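Local coordinates for protein transmembrane oligosaccharyl transferase (Archaeoglobus fulgidus, PDB 3WAJ) that belongs to the STT3/AglB family of membrane oligosaccharyl transferases, pairing a GT-C-type transmembrane region with a C-terminal globular region and carrying a zinc ion, at residues Glu744-Thr752 / Pro762-Tyr770; Phe587-Ala596 / Leu673-Leu682. One frame throughout, in Å; residues are numbered along the deposited sequence.

How the contacts relate
Both contacts lie in the C-terminal globular region, on the same side of the chain's centre, with their own centres about 17 Å apart. They follow one another in series: contact 2 joins 587-596, part of the AglB core domain, to the start of helix 678-684, and contact 1 then folds the loop before strand 771-776 back on helix 740-755. That strand and strand 605-611, which backs contact 2, are neighbours in the same mixed five-stranded sheet. The contacts also touch directly, since the Tyr675 hydroxyl of contact 2 probably hydrogen-bonds to Tyr747 O of contact 1. The two contacts thus join pieces distant in sequence next to neighbouring strands of one sheet.

Contact 1 (Glu744-Thr752 / Pro762-Tyr770); sequences EVLYKYAYT and PVKIAPSGY
Glu744 OE1 is gripped from two directions: Ser768 OG donates to its syn lone pair at 2.8 Å, while Lys748 NZ, one helical turn on, forms a salt bridge from above the carboxylate plane. The same ammonium reaches across to Ala766 O at 2.8 Å, nearly in line with the C=O bond (165°), and donates to a water that in turn donates to Lys764 O. The extended lysine chain lays CD and CE alongside the loop, with Lys748 CE 3.9 Å from Val763 CG2. These bonds fix the ammonium between helix and loop and probably stabilise a charged Glu744. Farther along, Val763 CG1 packs on Tyr751 CD2 at 3.7 Å. Ile765 divides its branches: CG2 meets Val745 CG1 at 3.8 Å, and Ile765 CD1 comes in the ring plane to the edge of Tyr749, 4.0 Å from Tyr749 CD1. Its CG1 is anti to the carbonyl carbon (chi1 -62°) and the chain extended at chi2 (-178°), carrying CD1 on toward Tyr749. A helix is thus followed by a loop that returns antiparallel along it and leads into strand 771-776; helix 717-732 packs against Val745 and Tyr749, and helix 678-684 against Glu744 and Lys748.

Contact 2 (Phe587-Ala596 / Leu673-Leu682); sequences FFTAENESYA and LYYSTMEAKL
Phe587 turns its ring end to 673-682, CZ lying 3.6 Å from Met678 CE and CE2 4.0 Å from Leu682 CD1. This is a loop between two helices, 584-588 and 593-602, docked on the N-terminus of helix 678-684, whose first N-H groups, of Met678 and Glu679, donate to its carbonyls. Phe588 O, just where helix 584-588 ends, accepts from Glu679 N at 2.9 Å, in the carbonyl plane and on a lone pair. Glu679 OE2 approaches CD1 of the Phe588 ring at 3.3 Å, the two planes 56° apart. Strand 605-611 backs Phe587, Phe588 and Leu682 through Val608. Ala590 O takes Met678 N at 3.0 Å, a bond bent to 134° at the hydrogen, and also receives the CA-H of Thr677 and a water that donates to Ser676 O and accepts from Lys681 NZ. Thr677 is itself the N-cap of helix 678-684: its OG1 accepts from Ala680 N and donates to Tyr674 O. Glu591 OE2 meets the Leu673 CD2 methyl at 3.9 Å. Asn592, the N-cap of helix 593-602, accepts from Tyr595 N through OD1. The methionine chain, bent at chi2 and chi3, spans from Ala596 to the Phe587 ring, with Ala596 CB seated 3.6 Å from Met678 CG.

Contact 1 (Glu744-Thr752 / Pro762-Tyr770)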
loop_
_atom_site.group_PDB
_atom_site.type_symbol
_atom_site.label_atom_id
_atom_site.label_comp_id
_atom_site.label_asym_id
_atom_site.label_seq_id
_atom_site.Cartn_x
_atom_site.Cartn_y
_atom_site.Cartn_z
ATOM N N GLU A 744 5.881 22.017 -10.441
ATOM C CA GLU A 744 5.116 23.034 -9.716
ATOM C C GLU A 744 5.476 24.444 -10.231
ATOM O O GLU A 744 4.592 25.286 -10.450
ATOM C CB GLU A 744 5.388 22.924 -8.211
ATOM C CG GLU A 744 5.023 24.177 -7.424
ATOM C CD GLU A 744 5.318 24.036 -5.929
ATOM O OE1 GLU A 744 5.838 25.001 -5.316
ATOM O OE2 GLU A 744 5.019 22.958 -5.364
ATOM N N VAL A 745 6.775 24.685 -10.429
ATOM C CA VAL A 745 7.237 25.948 -11.006
ATOM C C VAL A 745 6.561 26.172 -12.352
ATOM O O VAL A 745 6.033 27.244 -12.613
ATOM C CB VAL A 745 8.787 26.014 -11.147
ATOM C CG1 VAL A 745 9.186 27.195 -11.986
ATOM C CG2 VAL A 745 9.447 26.125 -9.766
ATOM N N LEU A 746 6.546 25.146 -13.196
ATOM C CA LEU A 746 5.896 25.279 -14.492
ATOM C C LEU A 746 4.366 25.480 -14.388
ATOM O O LEU A 746 3.782 26.270 -15.138
ATOM C CB LEU A 746 6.261 24.099 -15.395
ATOM C CG LEU A 746 7.752 24.025 -15.751
ATOM C CD1 LEU A 746 8.057 22.832 -16.672
ATOM C CD2 LEU A 746 8.207 25.333 -16.386
ATOM N N TYR A 747 3.724 24.772 -13.464
ATOM C CA TYR A 747 2.295 24.950 -13.217
ATOM C C TYR A 747 2.000 26.409 -12.908
ATOM O O TYR A 747 1.038 26.979 -13.430
ATOM C CB TYR A 747 1.870 24.136 -11.997
ATOM C CG TYR A 747 1.596 22.685 -12.249
ATOM C CD1 TYR A 747 2.031 22.062 -13.404
ATOM C CD2 TYR A 747 0.872 21.940 -11.335
ATOM C CE1 TYR A 747 1.758 20.720 -13.637
ATOM C CE2 TYR A 747 0.586 20.600 -11.559
ATOM C CZ TYR A 747 1.034 19.995 -12.708
ATOM O OH TYR A 747 0.768 18.654 -12.921
ATOM N N LYS A 748 2.826 26.996 -12.037
ATOM C CA LYS A 748 2.668 28.391 -11.628
ATOM C C LYS A 748 2.904 29.330 -12.789
ATOM O O LYS A 748 2.173 30.309 -12.973
ATOM C CB LYS A 748 3.639 28.738 -10.491
ATOM C CG LYS A 748 3.323 28.031 -9.211
ATOM C CD LYS A 748 4.303 28.381 -8.097
ATOM C CE LYS A 748 3.790 27.784 -6.787
ATOM N NZ LYS A 748 4.811 27.717 -5.719
ATOM N N TYR A 749 3.945 29.038 -13.561
ATOM C CA TYR A 749 4.240 29.802 -14.781
ATOM C C TYR A 749 3.049 29.776 -15.741
ATOM O O TYR A 749 2.582 30.830 -16.168
ATOM C CB TYR A 749 5.495 29.250 -15.459
ATOM C CG TYR A 749 5.792 29.864 -16.814
ATOM C CD1 TYR A 749 6.147 31.211 -16.938
ATOM C CD2 TYR A 749 5.762 29.081 -17.967
ATOM C CE1 TYR A 749 6.428 31.763 -18.182
ATOM C CE2 TYR A 749 6.043 29.612 -19.213
ATOM C CZ TYR A 749 6.375 30.955 -19.322
ATOM O OH TYR A 749 6.663 31.461 -20.571
ATOM N N ALA A 750 2.553 28.573 -16.048
ATOM C CA ALA A 750 1.363 28.394 -16.884
ATOM C C ALA A 750 0.184 29.242 -16.415
ATOM O O ALA A 750 -0.478 29.908 -17.220
ATOM C CB ALA A 750 0.964 26.943 -16.918
ATOM N N TYR A 751 -0.078 29.216 -15.111
ATOM C CA TYR A 751 -1.172 30.010 -14.559
ATOM C C TYR A 751 -1.033 31.502 -14.880
ATOM O O TYR A 751 -1.973 32.123 -15.387
ATOM C CB TYR A 751 -1.322 29.782 -13.047
ATOM C CG TYR A 751 -2.298 30.738 -12.399
ATOM C CD1 TYR A 751 -3.675 30.616 -12.593
ATOM C CD2 TYR A 751 -1.844 31.774 -11.605
ATOM C CE1 TYR A 751 -4.565 31.508 -11.998
ATOM C CE2 TYR A 751 -2.726 32.658 -11.010
ATOM C CZ TYR A 751 -4.077 32.521 -11.208
ATOM O OH TYR A 751 -4.914 33.417 -10.598
ATOM N N THR A 752 0.139 32.066 -14.590
ATOM C CA THR A 752 0.376 33.498 -14.818
ATOM C C THR A 752 0.245 33.891 -16.286
ATOM O O THR A 752 -0.077 35.029 -16.599
ATOM C CB THR A 752 1.768 33.965 -14.303
ATOM O OG1 THR A 752 2.797 33.387 -15.110
ATOM C CG2 THR A 752 1.984 33.564 -12.864
ATOM N N PRO A 762 -2.688 36.322 -7.343
ATOM C CA PRO A 762 -1.331 36.213 -7.908
ATOM C C PRO A 762 -0.557 35.118 -7.216
ATOM O O PRO A 762 -0.921 34.764 -6.091
ATOM C CB PRO A 762 -0.698 37.569 -7.580
ATOM C CG PRO A 762 -1.404 38.002 -6.319
ATOM C CD PRO A 762 -2.825 37.479 -6.435
ATOM N N VAL A 763 0.486 34.604 -7.871
ATOM C CA VAL A 763 1.341 33.579 -7.292
ATOM C C VAL A 763 2.787 33.803 -7.750
ATOM O O VAL A 763 3.038 34.089 -8.923
ATOM C CB VAL A 763 0.860 32.160 -7.693
ATOM C CG1 VAL A 763 0.923 31.981 -9.206
ATOM C CG2 VAL A 763 1.676 31.075 -6.986
ATOM N N LYS A 764 3.745 33.692 -6.836
ATOM C CA LYS A 764 5.133 33.855 -7.248
ATOM C C LYS A 764 5.645 32.592 -7.923
ATOM O O LYS A 764 5.285 31.472 -7.530
ATOM C CB LYS A 764 6.038 34.277 -6.083
ATOM C CG LYS A 764 5.880 35.738 -5.733
ATOM C CD LYS A 764 6.936 36.230 -4.751
ATOM C CE LYS A 764 6.865 35.497 -3.417
ATOM N NZ LYS A 764 7.566 36.259 -2.338
ATOM N N ILE A 765 6.468 32.782 -8.954
ATOM C CA ILE A 765 7.086 31.661 -9.651
ATOM C C ILE A 765 8.301 31.207 -8.838
ATOM O O ILE A 765 9.371 31.808 -8.911
ATOM C CB ILE A 765 7.417 32.027 -11.111
ATOM C CG1 ILE A 765 6.111 32.359 -11.831
ATOM C CG2 ILE A 765 8.153 30.874 -11.809
ATOM C CD1 ILE A 765 6.272 32.687 -13.274
ATOM N N ALA A 766 8.097 30.163 -8.033
ATOM C CA ALA A 766 9.073 29.692 -7.048
ATOM C C ALA A 766 8.661 28.335 -6.503
ATOM O O ALA A 766 7.465 28.028 -6.450
ATOM C CB ALA A 766 9.192 30.685 -5.904
ATOM N N PRO A 767 9.646 27.525 -6.070
ATOM C CA PRO A 767 9.257 26.246 -5.482
ATOM C C PRO A 767 8.781 26.479 -4.045
ATOM O O PRO A 767 8.715 27.625 -3.619
ATOM C CB PRO A 767 10.562 25.437 -5.507
ATOM C CG PRO A 767 11.647 26.463 -5.355
ATOM C CD PRO A 767 11.114 27.709 -6.100
ATOM N N SER A 768 8.449 25.416 -3.319
ATOM C CA SER A 768 7.852 25.542 -1.990
ATOM C C SER A 768 8.044 24.211 -1.272
ATOM O O SER A 768 8.597 23.254 -1.847
ATOM C CB SER A 768 6.369 25.859 -2.109
ATOM O OG SER A 768 5.656 24.708 -2.568
ATOM N N GLY A 769 7.582 24.134 -0.029
ATOM C CA GLY A 769 7.780 22.927 0.755
ATOM C C GLY A 769 7.091 21.713 0.146
ATOM O O GLY A 769 5.941 21.796 -0.344
ATOM N N TYR A 770 7.793 20.583 0.195
ATOM C CA TYR A 770 7.255 19.292 -0.250
ATOM C C TYR A 770 5.939 18.975 0.470
ATOM O O TYR A 770 4.958 18.561 -0.155
ATOM C CB TYR A 770 8.276 18.192 0.048
ATOM C CG TYR A 770 8.062 16.883 -0.683
ATOM C CD1 TYR A 770 8.957 16.463 -1.655
ATOM C CD2 TYR A 770 6.990 16.040 -0.375
ATOM C CE1 TYR A 770 8.788 15.251 -2.311
ATOM C CE2 TYR A 770 6.814 14.830 -1.037
ATOM C CZ TYR A 770 7.716 14.451 -2.006
ATOM O OH TYR A 770 7.560 13.268 -2.676
HETATM O O HOH W 1 5.777 21.758 -3.151
HETATM O O HOH W 2 5.043 30.588 -5.022
#

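Contact 2 (Phe587-Ala596 / Leu673-Leu682)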
loop_
_atom_site.group_PDB
_atom_site.type_symbol
_atom_site.label_atom_id
_atom_site.label_comp_id
_atom_site.label_asym_id
_atom_site.label_seq_id
_atom_site.Cartn_x
_atom_site.Cartn_y
_atom_site.Cartn_z
ATOM N N PHE A 587 -12.855 16.496 -1.239
ATOM C CA PHE A 587 -12.299 17.687 -0.622
ATOM C C PHE A 587 -11.296 18.348 -1.594
ATOM O O PHE A 587 -11.469 19.504 -1.980
ATOM C CB PHE A 587 -11.690 17.372 0.746
ATOM C CG PHE A 587 -11.074 18.567 1.419
ATOM C CD1 PHE A 587 -11.862 19.466 2.119
ATOM C CD2 PHE A 587 -9.703 18.810 1.332
ATOM C CE1 PHE A 587 -11.300 20.596 2.729
ATOM C CE2 PHE A 587 -9.130 19.933 1.943
ATOM C CZ PHE A 587 -9.928 20.825 2.637
ATOM N N PHE A 588 -10.282 17.605 -2.029
ATOM C CA PHE A 588 -9.185 18.200 -2.818
ATOM C C PHE A 588 -9.505 18.599 -4.252
ATOM O O PHE A 588 -8.806 19.440 -4.827
ATOM C CB PHE A 588 -7.918 17.328 -2.784
ATOM C CG PHE A 588 -7.325 17.190 -1.408
ATOM C CD1 PHE A 588 -6.606 18.236 -0.838
ATOM C CD2 PHE A 588 -7.507 16.023 -0.668
ATOM C CE1 PHE A 588 -6.063 18.122 0.458
ATOM C CE2 PHE A 588 -6.979 15.893 0.629
ATOM C CZ PHE A 588 -6.258 16.942 1.194
ATOM N N THR A 589 -10.548 18.013 -4.836
ATOM C CA THR A 589 -10.929 18.420 -6.190
ATOM C C THR A 589 -12.134 19.339 -6.176
ATOM O O THR A 589 -12.731 19.610 -7.225
ATOM C CB THR A 589 -11.285 17.237 -7.080
ATOM O OG1 THR A 589 -12.500 16.670 -6.598
ATOM C CG2 THR A 589 -10.160 16.180 -7.097
ATOM N N ALA A 590 -12.518 19.775 -4.981
ATOM C CA ALA A 590 -13.675 20.648 -4.832
ATOM C C ALA A 590 -13.357 21.983 -5.496
ATOM O O ALA A 590 -12.285 22.579 -5.269
ATOM C CB ALA A 590 -14.021 20.842 -3.372
ATOM N N GLU A 591 -14.294 22.455 -6.306
ATOM C CA GLU A 591 -14.057 23.618 -7.143
ATOM C C GLU A 591 -14.484 24.944 -6.533
ATOM O O GLU A 591 -14.364 25.983 -7.177
ATOM C CB GLU A 591 -14.685 23.410 -8.513
ATOM C CG GLU A 591 -13.920 22.398 -9.348
ATOM C CD GLU A 591 -14.785 21.735 -10.387
ATOM O OE1 GLU A 591 -15.909 22.231 -10.625
ATOM O OE2 GLU A 591 -14.344 20.712 -10.955
ATOM N N ASN A 592 -14.962 24.911 -5.291
ATOM C CA ASN A 592 -15.149 26.138 -4.501
ATOM C C ASN A 592 -15.004 25.853 -3.007
ATOM O O ASN A 592 -15.118 24.704 -2.572
ATOM C CB ASN A 592 -16.489 26.824 -4.817
ATOM C CG ASN A 592 -17.662 25.885 -4.687
ATOM O OD1 ASN A 592 -18.144 25.622 -3.576
ATOM N ND2 ASN A 592 -18.129 25.357 -5.822
ATOM N N GLU A 593 -14.746 26.887 -2.217
ATOM C CA GLU A 593 -14.519 26.673 -0.793
ATOM C C GLU A 593 -15.777 26.168 -0.056
ATOM O O GLU A 593 -15.664 25.368 0.865
ATOM C CB GLU A 593 -13.947 27.931 -0.125
ATOM C CG GLU A 593 -13.371 27.664 1.256
ATOM C CD GLU A 593 -12.776 28.896 1.912
ATOM O OE1 GLU A 593 -12.913 30.013 1.360
ATOM O OE2 GLU A 593 -12.166 28.744 2.990
ATOM N N SER A 594 -16.959 26.627 -0.472
ATOM C CA SER A 594 -18.225 26.201 0.141
ATOM C C SER A 594 -18.429 24.695 0.108
ATOM O O SER A 594 -18.792 24.094 1.124
ATOM C CB SER A 594 -19.419 26.871 -0.540
ATOM O OG SER A 594 -19.168 28.245 -0.702
ATOM N N TYR A 595 -18.223 24.090 -1.061
ATOM C CA TYR A 595 -18.340 22.643 -1.193
ATOM C C TYR A 595 -17.312 21.934 -0.309
ATOM O O TYR A 595 -17.646 20.975 0.381
ATOM C CB TYR A 595 -18.183 22.205 -2.648
ATOM C CG TYR A 595 -18.501 20.734 -2.862
ATOM C CD1 TYR A 595 -19.783 20.324 -3.202
ATOM C CD2 TYR A 595 -17.519 19.756 -2.716
ATOM C CE1 TYR A 595 -20.076 18.980 -3.400
ATOM C CE2 TYR A 595 -17.801 18.417 -2.912
ATOM C CZ TYR A 595 -19.078 18.032 -3.252
ATOM O OH TYR A 595 -19.357 16.698 -3.446
ATOM N N ALA A 596 -16.066 22.412 -0.334
ATOM C CA ALA A 596 -15.018 21.863 0.531
ATOM C C ALA A 596 -15.421 21.894 2.008
ATOM O O ALA A 596 -15.195 20.928 2.755
ATOM C CB ALA A 596 -13.692 22.609 0.318
ATOM N N LEU A 673 -9.600 24.881 -14.901
ATOM C CA LEU A 673 -10.349 24.225 -13.829
ATOM C C LEU A 673 -9.475 23.848 -12.631
ATOM O O LEU A 673 -9.816 24.138 -11.485
ATOM C CB LEU A 673 -11.039 22.984 -14.357
ATOM C CG LEU A 673 -12.525 22.952 -14.035
ATOM C CD1 LEU A 673 -13.226 24.137 -14.693
ATOM C CD2 LEU A 673 -13.095 21.648 -14.525
ATOM N N TYR A 674 -8.351 23.200 -12.910
ATOM C CA TYR A 674 -7.396 22.821 -11.878
ATOM C C TYR A 674 -7.135 23.957 -10.870
ATOM O O TYR A 674 -7.231 23.757 -9.649
ATOM C CB TYR A 674 -6.100 22.334 -12.549
ATOM C CG TYR A 674 -4.945 22.078 -11.603
ATOM C CD1 TYR A 674 -4.053 23.101 -11.265
ATOM C CD2 TYR A 674 -4.744 20.816 -11.044
ATOM C CE1 TYR A 674 -2.994 22.878 -10.401
ATOM C CE2 TYR A 674 -3.685 20.581 -10.170
ATOM C CZ TYR A 674 -2.811 21.617 -9.864
ATOM O OH TYR A 674 -1.759 21.404 -9.005
ATOM N N TYR A 675 -6.859 25.158 -11.383
ATOM C CA TYR A 675 -6.512 26.279 -10.517
ATOM C C TYR A 675 -7.615 26.726 -9.558
ATOM O O TYR A 675 -7.373 27.518 -8.644
ATOM C CB TYR A 675 -5.946 27.433 -11.344
ATOM C CG TYR A 675 -4.682 27.004 -12.047
ATOM C CD1 TYR A 675 -3.453 27.071 -11.403
ATOM C CD2 TYR A 675 -4.721 26.475 -13.338
ATOM C CE1 TYR A 675 -2.299 26.664 -12.038
ATOM C CE2 TYR A 675 -3.573 26.062 -13.975
ATOM C CZ TYR A 675 -2.366 26.160 -13.323
ATOM O OH TYR A 675 -1.206 25.752 -13.961
ATOM N N SER A 676 -8.811 26.180 -9.749
ATOM C CA SER A 676 -9.925 26.434 -8.837
ATOM C C SER A 676 -10.105 25.350 -7.774
ATOM O O SER A 676 -10.875 25.514 -6.837
ATOM C CB SER A 676 -11.223 26.580 -9.618
ATOM O OG SER A 676 -11.217 27.811 -10.283
ATOM N N THR A 677 -9.409 24.237 -7.923
ATOM C CA THR A 677 -9.567 23.153 -6.965
ATOM C C THR A 677 -8.914 23.526 -5.648
ATOM O O THR A 677 -7.994 24.366 -5.619
ATOM C CB THR A 677 -8.965 21.849 -7.492
ATOM O OG1 THR A 677 -7.538 21.983 -7.550
ATOM C CG2 THR A 677 -9.539 21.543 -8.872
ATOM N N MET A 678 -9.386 22.897 -4.570
ATOM C CA MET A 678 -8.776 23.069 -3.257
ATOM C C MET A 678 -7.310 22.659 -3.263
ATOM O O MET A 678 -6.483 23.289 -2.604
ATOM C CB MET A 678 -9.524 22.260 -2.197
ATOM C CG MET A 678 -10.796 22.897 -1.741
ATOM S SD MET A 678 -10.514 24.432 -0.824
ATOM C CE MET A 678 -9.576 23.776 0.559
ATOM N N GLU A 679 -6.986 21.596 -3.992
ATOM C CA GLU A 679 -5.602 21.151 -4.010
ATOM C C GLU A 679 -4.704 22.235 -4.599
ATOM O O GLU A 679 -3.602 22.459 -4.101
ATOM C CB GLU A 679 -5.412 19.814 -4.735
ATOM C CG GLU A 679 -3.937 19.406 -4.879
ATOM C CD GLU A 679 -3.232 19.295 -3.528
ATOM O OE1 GLU A 679 -1.994 19.483 -3.457
ATOM O OE2 GLU A 679 -3.918 19.000 -2.531
ATOM N N ALA A 680 -5.183 22.951 -5.615
ATOM C CA ALA A 680 -4.347 24.017 -6.198
ATOM C C ALA A 680 -4.305 25.252 -5.314
ATOM O O ALA A 680 -3.269 25.903 -5.199
ATOM C CB ALA A 680 -4.788 24.383 -7.613
ATOM N N LYS A 681 -5.444 25.588 -4.715
ATOM C CA LYS A 681 -5.525 26.753 -3.835
ATOM C C LYS A 681 -4.650 26.557 -2.606
ATOM O O LYS A 681 -4.039 27.489 -2.112
ATOM C CB LYS A 681 -6.976 26.993 -3.407
ATOM C CG LYS A 681 -7.855 27.557 -4.501
ATOM C CD LYS A 681 -9.305 27.618 -4.072
ATOM C CE LYS A 681 -10.191 28.268 -5.133
ATOM N NZ LYS A 681 -11.582 28.352 -4.648
ATOM N N LEU A 682 -4.600 25.323 -2.123
ATOM C CA LEU A 682 -3.813 24.987 -0.951
ATOM C C LEU A 682 -2.321 24.876 -1.283
ATOM O O LEU A 682 -1.487 25.604 -0.744
ATOM C CB LEU A 682 -4.328 23.679 -0.324
ATOM C CG LEU A 682 -5.630 23.834 0.471
ATOM C CD1 LEU A 682 -6.254 22.470 0.828
ATOM C CD2 LEU A 682 -5.369 24.651 1.738
HETATM O O HOH W 3 -11.860 25.478 -4.402
#